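Local coordinates for protein BspA (BspA_V) (Streptococcus agalactiae serotype III, PDB 5DZ8) that serves as a cell wall-anchored adhesin of the antigen I/II family and probably mediates attachment, the chain here being its variable (V) domain, at residues Q94-R99 / I149-V154; K9-G14 / N22-A27; Y81-V86 / K111-N116. All blocks are in the same frame, centred on the assembly; numbering follows the deposited sequence.

From the N terminus, interaction 2 comes first: it closes the short loop between strands 4-12 and 25-29, at what is, within this chain, one edge of the six-stranded antiparallel sheet. Residues 81-86 then open interaction 3 and residues 94-99 open interaction 1; residues 111-116 close the former before residues 149-154 close the latter, so these two contacts cross along the chain. Interaction 1 zips two strands of the three-stranded sheet together, and interaction 3 ties that sheet to strand 69-85 of the larger one. The two touch through strands 94-101 and 107-113, where Ile96 meets His113. Interaction 2 stands apart, but both it and interaction 1 reach the second subunit.

Interaction 1 of 3, residues Q94-R99 / I149-V154; sequences QNIVFR and IHDDWV
Ile96 and Trp153, a non-hydrogen-bonded pair of this antiparallel ladder, lie side by side. Ile96 CG1 sits over one face of the indole, 3.6 Å from the centroid of the six-membered ring, in a CH-pi contact, and Ile96 CD1 reaches on to Trp153 CH2. Gln94 crosses the same indole at about a right angle, its CB 3.5 Å from Trp153 CE3 and its amide plane 12° from that of the ring. Farther along, Phe98 CE1 packs on Ile149 CG2 at 3.6 Å, while Asp151 OD1 lies at the ring edge.

The opposite face carries Arg99, whose chain, extended from CG to NE, lays one face of the guanidinium against Val97 CG1, which sits over its centre. From there Arg99 NH1 makes a weak hydrogen bond to His150 ND1 (3.3 Å) and a long salt bridge to Asp152 OD2 (3.6 Å). The firmer partners lie outside: Glu110 for Arg99 NE, and His158 of the second subunit for Asp152.

Paired backbone bonds at Asn95-Val154, Val97-Asp152 and Arg99-His150 set this register. Strand 94-101 is the middle of this chain's three strands in the sheet, with strand 107-113 bonded along its other side; Ile96 packs on Met41 and Phe98 on His39 of strand 34-42, and Ile149, His150, Trp153 and Val154 pair with an antiparallel strand of the second subunit, carrying the sheet across the interface.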
loop_
_atom_site.group_PDB
_atom_site.type_symbol
_atom_site.label_atom_id
_atom_site.label_comp_id
_atom_site.label_asym_id
_atom_site.label_seq_id
_atom_site.Cartn_x
_atom_site.Cartn_y
_atom_site.Cartn_z
ATOM N N GLN A 94 10.902 -2.729 -1.413
ATOM C CA GLN A 94 9.725 -1.986 -1.822
ATOM C C GLN A 94 9.227 -2.509 -3.180
ATOM O O GLN A 94 9.999 -3.002 -4.005
ATOM C CB GLN A 94 9.977 -0.468 -1.840
ATOM C CG GLN A 94 9.980 0.241 -0.465
ATOM C CD GLN A 94 9.323 1.645 -0.495
ATOM O OE1 GLN A 94 8.280 1.905 0.138
ATOM N NE2 GLN A 94 9.919 2.543 -1.266
ATOM N N ASN A 95 7.914 -2.436 -3.363
ATOM C CA ASN A 95 7.258 -2.844 -4.573
ATOM C C ASN A 95 6.424 -1.724 -5.103
ATOM O O ASN A 95 6.115 -0.802 -4.380
ATOM C CB ASN A 95 6.400 -4.061 -4.341
ATOM C CG ASN A 95 7.239 -5.296 -4.246
ATOM O OD1 ASN A 95 8.092 -5.566 -5.120
ATOM N ND2 ASN A 95 7.049 -6.041 -3.166
ATOM N N ILE A 96 6.109 -1.814 -6.389
ATOM C CA ILE A 96 5.366 -0.798 -7.088
ATOM C C ILE A 96 4.000 -1.349 -7.397
ATOM O O ILE A 96 3.854 -2.513 -7.719
ATOM C CB ILE A 96 6.093 -0.420 -8.372
ATOM C CG1 ILE A 96 7.503 0.059 -8.020
ATOM C CG2 ILE A 96 5.336 0.674 -9.119
ATOM C CD1 ILE A 96 8.522 -0.153 -9.120
ATOM N N VAL A 97 2.993 -0.517 -7.263
ATOM C CA VAL A 97 1.662 -0.860 -7.718
ATOM C C VAL A 97 1.153 0.253 -8.631
ATOM O O VAL A 97 1.123 1.397 -8.241
ATOM C CB VAL A 97 0.683 -1.061 -6.551
ATOM C CG1 VAL A 97 -0.663 -1.557 -7.090
ATOM C CG2 VAL A 97 1.245 -2.075 -5.563
ATOM N N PHE A 98 0.740 -0.110 -9.831
ATOM C CA PHE A 98 0.153 0.807 -10.759
ATOM C C PHE A 98 -1.302 0.423 -10.925
ATOM O O PHE A 98 -1.611 -0.764 -11.144
ATOM C CB PHE A 98 0.886 0.767 -12.108
ATOM C CG PHE A 98 0.406 1.826 -13.069
ATOM C CD1 PHE A 98 0.930 3.111 -13.029
ATOM C CD2 PHE A 98 -0.590 1.552 -13.960
ATOM C CE1 PHE A 98 0.479 4.095 -13.896
ATOM C CE2 PHE A 98 -1.059 2.522 -14.820
ATOM C CZ PHE A 98 -0.532 3.809 -14.783
ATOM N N ARG A 99 -2.190 1.418 -10.803
ATOM C CA ARG A 99 -3.613 1.196 -10.993
ATOM C C ARG A 99 -4.228 2.270 -11.866
ATOM O O ARG A 99 -3.855 3.414 -11.803
ATOM C CB ARG A 99 -4.434 1.200 -9.715
ATOM C CG ARG A 99 -4.056 0.222 -8.635
ATOM C CD ARG A 99 -5.177 0.157 -7.572
ATOM N NE ARG A 99 -4.668 -0.514 -6.377
ATOM C CZ ARG A 99 -3.827 0.022 -5.493
ATOM N NH1 ARG A 99 -3.395 1.267 -5.612
ATOM N NH2 ARG A 99 -3.390 -0.697 -4.475
ATOM N N ILE A 149 -5.458 7.491 -11.661
ATOM C CA ILE A 149 -4.210 6.731 -11.697
ATOM C C ILE A 149 -3.559 6.665 -10.326
ATOM O O ILE A 149 -3.513 7.683 -9.621
ATOM C CB ILE A 149 -3.169 7.377 -12.615
ATOM C CG1 ILE A 149 -3.671 7.437 -14.052
ATOM C CG2 ILE A 149 -1.897 6.544 -12.648
ATOM C CD1 ILE A 149 -3.019 8.555 -14.858
ATOM N N HIS A 150 -3.064 5.475 -9.964
ATOM C CA HIS A 150 -2.285 5.250 -8.743
ATOM C C HIS A 150 -0.919 4.691 -9.128
ATOM O O HIS A 150 -0.793 3.730 -9.862
ATOM C CB HIS A 150 -2.948 4.283 -7.739
ATOM C CG HIS A 150 -4.287 4.720 -7.236
ATOM N ND1 HIS A 150 -5.144 3.868 -6.560
ATOM C CD2 HIS A 150 -4.936 5.907 -7.323
ATOM C CE1 HIS A 150 -6.258 4.515 -6.253
ATOM N NE2 HIS A 150 -6.152 5.757 -6.691
ATOM N N ASP A 151 0.124 5.305 -8.624
ATOM C CA ASP A 151 1.446 4.807 -8.880
ATOM C C ASP A 151 2.192 4.865 -7.566
ATOM O O ASP A 151 2.776 5.898 -7.224
ATOM C CB ASP A 151 2.102 5.658 -9.950
ATOM C CG ASP A 151 3.463 5.147 -10.337
ATOM O OD1 ASP A 151 3.648 3.885 -10.490
ATOM O OD2 ASP A 151 4.331 6.038 -10.508
ATOM N N ASP A 152 2.143 3.744 -6.846
ATOM C CA ASP A 152 2.468 3.688 -5.437
ATOM C C ASP A 152 3.708 2.832 -5.179
ATOM O O ASP A 152 3.957 1.843 -5.887
ATOM C CB ASP A 152 1.232 3.146 -4.701
ATOM C CG ASP A 152 0.051 4.126 -4.775
ATOM O OD1 ASP A 152 0.266 5.264 -5.274
ATOM O OD2 ASP A 152 -1.090 3.794 -4.360
ATOM N N TRP A 153 4.489 3.249 -4.188
ATOM C CA TRP A 153 5.565 2.433 -3.585
ATOM C C TRP A 153 5.034 1.731 -2.319
ATOM O O TRP A 153 4.518 2.391 -1.425
ATOM C CB TRP A 153 6.795 3.298 -3.216
ATOM C CG TRP A 153 7.745 3.551 -4.350
ATOM C CD1 TRP A 153 7.914 4.727 -5.040
ATOM C CD2 TRP A 153 8.647 2.599 -4.960
ATOM N NE1 TRP A 153 8.864 4.558 -6.031
ATOM C CE2 TRP A 153 9.329 3.267 -5.993
ATOM C CE3 TRP A 153 8.930 1.254 -4.731
ATOM C CZ2 TRP A 153 10.290 2.644 -6.771
ATOM C CZ3 TRP A 153 9.883 0.627 -5.514
ATOM C CH2 TRP A 153 10.550 1.324 -6.522
ATOM N N VAL A 154 5.149 0.412 -2.251
ATOM C CA VAL A 154 4.677 -0.378 -1.109
ATOM C C VAL A 154 5.845 -1.035 -0.395
ATOM O O VAL A 154 6.634 -1.713 -1.012
ATOM C CB VAL A 154 3.701 -1.460 -1.573
ATOM C CG1 VAL A 154 3.221 -2.301 -0.396
ATOM C CG2 VAL A 154 2.528 -0.785 -2.277
#

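Interaction 2 of 3, residues K9-G14 / N22-A27; sequences KAQAKG and NSIMTA
Ser23 holds its OG between its own backbone N and carbonyl carbon (chi1 67°), which turns the hydroxyl to Ala12, and Gln11 places CG opposite its backbone N (chi1 -165°) and runs on extended beside that hydroxyl. Ala12 N gives Ser23 OG a weak hydrogen bond of 3.3 Å, and the two CB atoms of Ala12 and Ser23 also touch. A water bridges the same corner: it bonds to Ser23 OG at 2.7 Å and donates to Gln11 OE1 at 3.2 Å, so that the serine hydroxyl and the end of the glutamine are linked without meeting directly. Ile24 crosses the glutamine chain obliquely, its CG1 3.9 Å from Gln11 CG.

The arrangement is the loop end of an antiparallel beta hairpin between strands 4-12 and 25-29. Ala10 and Met25, a selenomethionine here, form a hydrogen-bonded pair of it, with Ala10 N to Met25 O at 3.0 Å and Met25 N to Ala10 O at 2.9 Å; Ala10 O also receives a CA-H...O contact from Ile24. At Ser23 the backbone leaves the extended course, and there the side-chain hydroxyl, not a backbone carbonyl, meets the next strand N-H, that of Ala12.

Toward the other end, Lys9 and Thr26 are a non-hydrogen-bonded pair, and Lys9 CB rests 3.3 Å from Met25 O. The rest of the lysine bends away from the hairpin to the second subunit, where NZ bonds to Leu162 O and Ser164 OG of that chain. Residues 9-12 also pair in an antiparallel ladder with a strand of the second subunit. On the face of Ala10, Phe37 of strand 34-42 packs against the hairpin.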
loop_
_atom_site.group_PDB
_atom_site.type_symbol
_atom_site.label_atom_id
_atom_site.label_comp_id
_atom_site.label_asym_id
_atom_site.label_seq_id
_atom_site.Cartn_x
_atom_site.Cartn_y
_atom_site.Cartn_z
ATOM N N LYS A 9 -3.917 15.628 -19.515
ATOM C CA LYS A 9 -2.860 15.726 -18.567
ATOM C C LYS A 9 -3.154 14.978 -17.252
ATOM O O LYS A 9 -4.257 14.541 -16.997
ATOM C CB LYS A 9 -2.521 17.203 -18.313
ATOM C CG LYS A 9 -3.532 18.039 -17.609
ATOM C CD LYS A 9 -3.560 19.471 -18.241
ATOM C CE LYS A 9 -4.972 19.903 -18.714
ATOM N NZ LYS A 9 -5.691 18.966 -19.673
ATOM N N ALA A 10 -2.146 14.849 -16.428
ATOM C CA ALA A 10 -2.270 14.135 -15.167
ATOM C C ALA A 10 -1.759 15.023 -14.070
ATOM O O ALA A 10 -0.693 15.649 -14.190
ATOM C CB ALA A 10 -1.471 12.848 -15.208
ATOM N N GLN A 11 -2.540 15.064 -13.019
ATOM C CA GLN A 11 -2.244 15.860 -11.870
ATOM C C GLN A 11 -2.466 15.035 -10.615
ATOM O O GLN A 11 -3.506 14.356 -10.452
ATOM C CB GLN A 11 -3.143 17.090 -11.855
ATOM C CG GLN A 11 -2.652 18.144 -10.880
ATOM C CD GLN A 11 -3.501 19.428 -10.883
ATOM O OE1 GLN A 11 -3.008 20.516 -10.498
ATOM N NE2 GLN A 11 -4.780 19.302 -11.277
ATOM N N ALA A 12 -1.483 15.091 -9.731
ATOM C CA ALA A 12 -1.545 14.391 -8.453
ATOM C C ALA A 12 -2.512 15.106 -7.520
ATOM O O ALA A 12 -2.542 16.302 -7.518
ATOM C CB ALA A 12 -0.160 14.322 -7.830
ATOM N N LYS A 13 -3.320 14.333 -6.788
ATOM C CA LYS A 13 -4.082 14.772 -5.605
ATOM C C LYS A 13 -3.220 15.426 -4.502
ATOM O O LYS A 13 -2.644 14.739 -3.661
ATOM C CB LYS A 13 -4.822 13.568 -4.990
ATOM N N GLY A 14 -3.127 16.754 -4.550
ATOM C CA GLY A 14 -2.655 17.580 -3.436
ATOM C C GLY A 14 -3.790 18.514 -3.047
ATOM O O GLY A 14 -4.843 18.495 -3.686
ATOM N N ASN A 22 2.871 22.157 -10.021
ATOM C CA ASN A 22 4.156 21.445 -10.174
ATOM C C ASN A 22 4.049 19.951 -10.543
ATOM O O ASN A 22 4.971 19.432 -11.189
ATOM C CB ASN A 22 5.017 21.576 -8.903
ATOM C CG ASN A 22 4.304 21.086 -7.667
ATOM O OD1 ASN A 22 3.378 21.747 -7.177
ATOM N ND2 ASN A 22 4.685 19.917 -7.183
ATOM N N SER A 23 2.965 19.267 -10.117
ATOM C CA SER A 23 2.783 17.801 -10.400
ATOM C C SER A 23 2.186 17.490 -11.826
ATOM O O SER A 23 2.085 16.350 -12.251
ATOM C CB SER A 23 1.916 17.166 -9.297
ATOM O OG SER A 23 0.575 17.681 -9.345
ATOM N N ILE A 24 1.831 18.521 -12.566
ATOM C CA ILE A 24 1.168 18.383 -13.851
ATOM C C ILE A 24 2.098 17.774 -14.895
ATOM O O ILE A 24 3.162 18.294 -15.130
ATOM C CB ILE A 24 0.666 19.757 -14.323
ATOM C CG1 ILE A 24 -0.490 20.205 -13.419
ATOM C CG2 ILE A 24 0.162 19.722 -15.764
ATOM C CD1 ILE A 24 -1.036 21.596 -13.734
HETATM N N MSE A 25 1.681 16.676 -15.518
HETATM C CA MSE A 25 2.385 16.045 -16.680
HETATM C C MSE A 25 1.503 16.159 -17.895
HETATM O O MSE A 25 0.352 15.691 -17.896
HETATM C CB MSE A 25 2.590 14.602 -16.330
HETATM C CG MSE A 25 3.938 14.046 -16.767
HETATM SE SE MSE A 25 4.004 12.350 -15.775
HETATM C CE MSE A 25 4.302 13.199 -14.006
ATOM N N THR A 26 1.980 16.818 -18.934
ATOM C CA THR A 26 1.195 16.874 -20.156
ATOM C C THR A 26 1.550 15.657 -20.991
ATOM O O THR A 26 2.657 15.148 -20.973
ATOM C CB THR A 26 1.272 18.234 -20.866
ATOM O OG1 THR A 26 0.814 19.256 -19.952
ATOM C CG2 THR A 26 0.340 18.255 -22.136
ATOM N N ALA A 27 0.533 15.080 -21.565
ATOM C CA ALA A 27 0.692 13.908 -22.363
ATOM C C ALA A 27 1.066 14.368 -23.783
ATOM O O ALA A 27 0.653 15.418 -24.258
ATOM C CB ALA A 27 -0.595 13.134 -22.388
HETATM O O HOH W 1 -0.047 20.296 -9.188
#

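Interaction 3 of 3, residues Y81-V86 / K111-N116; sequences YEYRNV and KAHNGN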
loop_
_atom_site.group_PDB
_atom_site.type_symbol
_atom_site.label_atom_id
_atom_site.label_comp_id
_atom_site.label_asym_id
_atom_site.label_seq_id
_atom_site.Cartn_x
_atom_site.Cartn_y
_atom_site.Cartn_z
ATOM N N TYR A 81 -0.361 -0.560 -20.928
ATOM C CA TYR A 81 0.604 -0.118 -19.968
ATOM C C TYR A 81 1.885 -0.913 -20.091
ATOM O O TYR A 81 1.888 -2.121 -19.861
ATOM C CB TYR A 81 0.074 -0.216 -18.541
ATOM C CG TYR A 81 1.074 0.302 -17.512
ATOM C CD1 TYR A 81 1.391 1.658 -17.445
ATOM C CD2 TYR A 81 1.739 -0.574 -16.651
ATOM C CE1 TYR A 81 2.331 2.135 -16.535
ATOM C CE2 TYR A 81 2.689 -0.109 -15.740
ATOM C CZ TYR A 81 2.973 1.234 -15.680
ATOM O OH TYR A 81 3.902 1.691 -14.782
ATOM N N GLU A 82 2.961 -0.193 -20.387
ATOM C CA GLU A 82 4.265 -0.742 -20.530
ATOM C C GLU A 82 5.272 -0.146 -19.536
ATOM O O GLU A 82 5.205 1.065 -19.203
ATOM C CB GLU A 82 4.796 -0.457 -21.935
ATOM C CG GLU A 82 4.007 -1.125 -23.046
ATOM C CD GLU A 82 4.180 -0.447 -24.399
ATOM O OE1 GLU A 82 5.275 0.092 -24.669
ATOM O OE2 GLU A 82 3.224 -0.449 -25.213
ATOM N N TYR A 83 6.213 -1.013 -19.120
ATOM C CA TYR A 83 7.242 -0.681 -18.225
ATOM C C TYR A 83 8.532 -1.255 -18.702
ATOM O O TYR A 83 8.631 -2.455 -18.882
ATOM C CB TYR A 83 6.924 -1.166 -16.813
ATOM C CG TYR A 83 8.019 -0.784 -15.814
ATOM C CD1 TYR A 83 8.109 0.496 -15.275
ATOM C CD2 TYR A 83 9.002 -1.684 -15.469
ATOM C CE1 TYR A 83 9.111 0.820 -14.365
ATOM C CE2 TYR A 83 10.034 -1.357 -14.585
ATOM C CZ TYR A 83 10.078 -0.123 -14.018
ATOM O OH TYR A 83 11.102 0.154 -13.130
ATOM N N ARG A 84 9.510 -0.376 -18.860
ATOM C CA ARG A 84 10.855 -0.687 -19.325
ATOM C C ARG A 84 11.815 -0.509 -18.155
ATOM O O ARG A 84 12.133 0.614 -17.759
ATOM C CB ARG A 84 11.275 0.266 -20.470
ATOM N N ASN A 85 12.274 -1.619 -17.605
ATOM C CA ASN A 85 13.367 -1.610 -16.630
ATOM C C ASN A 85 14.670 -1.121 -17.233
ATOM O O ASN A 85 15.076 -1.607 -18.274
ATOM C CB ASN A 85 13.665 -2.984 -16.082
ATOM C CG ASN A 85 14.939 -2.987 -15.257
ATOM O OD1 ASN A 85 16.003 -3.377 -15.738
ATOM N ND2 ASN A 85 14.852 -2.457 -14.037
ATOM N N VAL A 86 15.328 -0.178 -16.564
ATOM C CA VAL A 86 16.671 0.201 -16.962
ATOM C C VAL A 86 17.734 -0.221 -15.946
ATOM O O VAL A 86 18.762 -0.724 -16.376
ATOM C CB VAL A 86 16.810 1.696 -17.344
ATOM C CG1 VAL A 86 16.053 1.972 -18.659
ATOM C CG2 VAL A 86 16.386 2.619 -16.198
ATOM N N LYS A 111 -1.448 -3.587 -11.380
ATOM C CA LYS A 111 -0.244 -4.329 -11.620
ATOM C C LYS A 111 0.765 -4.012 -10.540
ATOM O O LYS A 111 1.224 -2.860 -10.391
ATOM C CB LYS A 111 0.309 -3.917 -12.962
ATOM C CG LYS A 111 1.619 -4.574 -13.331
ATOM C CD LYS A 111 1.459 -6.041 -13.721
ATOM C CE LYS A 111 2.856 -6.566 -14.042
ATOM N NZ LYS A 111 2.764 -7.870 -14.688
ATOM N N ALA A 112 1.115 -5.059 -9.805
ATOM C CA ALA A 112 2.066 -4.981 -8.735
ATOM C C ALA A 112 3.352 -5.610 -9.276
ATOM O O ALA A 112 3.298 -6.645 -9.921
ATOM C CB ALA A 112 1.534 -5.757 -7.558
ATOM N N HIS A 113 4.491 -4.970 -9.052
ATOM C CA HIS A 113 5.755 -5.465 -9.591
ATOM C C HIS A 113 6.903 -4.805 -8.826
ATOM O O HIS A 113 6.677 -3.807 -8.110
ATOM C CB HIS A 113 5.854 -5.208 -11.130
ATOM C CG HIS A 113 5.904 -3.757 -11.506
ATOM N ND1 HIS A 113 7.054 -3.126 -11.929
ATOM C CD2 HIS A 113 4.945 -2.807 -11.505
ATOM C CE1 HIS A 113 6.799 -1.868 -12.205
ATOM N NE2 HIS A 113 5.529 -1.640 -11.941
ATOM N N ASN A 114 8.109 -5.359 -8.982
ATOM C CA ASN A 114 9.313 -4.924 -8.266
ATOM C C ASN A 114 10.187 -3.931 -9.052
ATOM O O ASN A 114 11.241 -3.490 -8.570
ATOM C CB ASN A 114 10.166 -6.117 -7.881
ATOM C CG ASN A 114 10.744 -6.849 -9.095
ATOM O OD1 ASN A 114 10.926 -6.283 -10.196
ATOM N ND2 ASN A 114 10.990 -8.126 -8.913
ATOM N N GLY A 115 9.790 -3.638 -10.286
ATOM C CA GLY A 115 10.422 -2.596 -11.059
ATOM C C GLY A 115 11.707 -3.015 -11.779
ATOM O O GLY A 115 12.327 -2.180 -12.440
ATOM N N ASN A 116 12.057 -4.295 -11.703
ATOM C CA ASN A 116 13.294 -4.857 -12.302
ATOM C C ASN A 116 13.092 -5.608 -13.621
ATOM O O ASN A 116 14.080 -5.920 -14.263
ATOM C CB ASN A 116 14.028 -5.807 -11.290
ATOM C CG ASN A 116 14.598 -5.047 -10.075
ATOM O OD1 ASN A 116 15.078 -3.919 -10.194
ATOM N ND2 ASN A 116 14.489 -5.643 -8.899
HETATM O O HOH W 2 4.525 0.880 -12.391
#
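Tyr83 and Asn85 grip one carbonyl oxygen, that of Gly115, and this is the tight part of the contact. The phenol OH donates at 2.7 Å and Asn85 ND2 at 3.0 Å to Gly115 O, both in the carbonyl plane, each on a lone pair, the phenol on the CA side and the amide on the side of Asn116 N, although the oxygen is tilted 16° from the amide plane of Asn85. Beside this bond Asn85 CG lies close against Asn116 O, at 3.2 Å. Gly115 O itself lies at the edge of the tyrosine ring. One face of that ring is covered by His113, whose CE1 stands 3.8 Å above the ring plane, over its centre, in an edge-to-face stack with planes 59° apart. A chi1 of 65° swings the imidazole back over its own backbone, a turn that also lets ND1 accept a weak bond from Gly115 N.

The two strands are not paired with each other: strand 69-85 belongs to the six-stranded sheet and strand 107-113 to the three-stranded one, so the rings meet between sheets. The bend leaving strand 107-113 is an Asx turn, with Asn114 OD1 accepting from Asn116 N at 2.7 Å, and Gly115, at the middle of this turn, offers its O to Tyr83.

Looser joins flank the grip. Tyr81 reaches His113 through a water, 2.6 Å from Tyr81 OH and 2.7 Å from His113 NE2, while its ring stacks on Phe98. At the partly exposed end, both asparagines spend polar atoms on the neighbouring loop: Asn85 ND2 on Ala87 O, and Asn116 OD1 on Asn89 N.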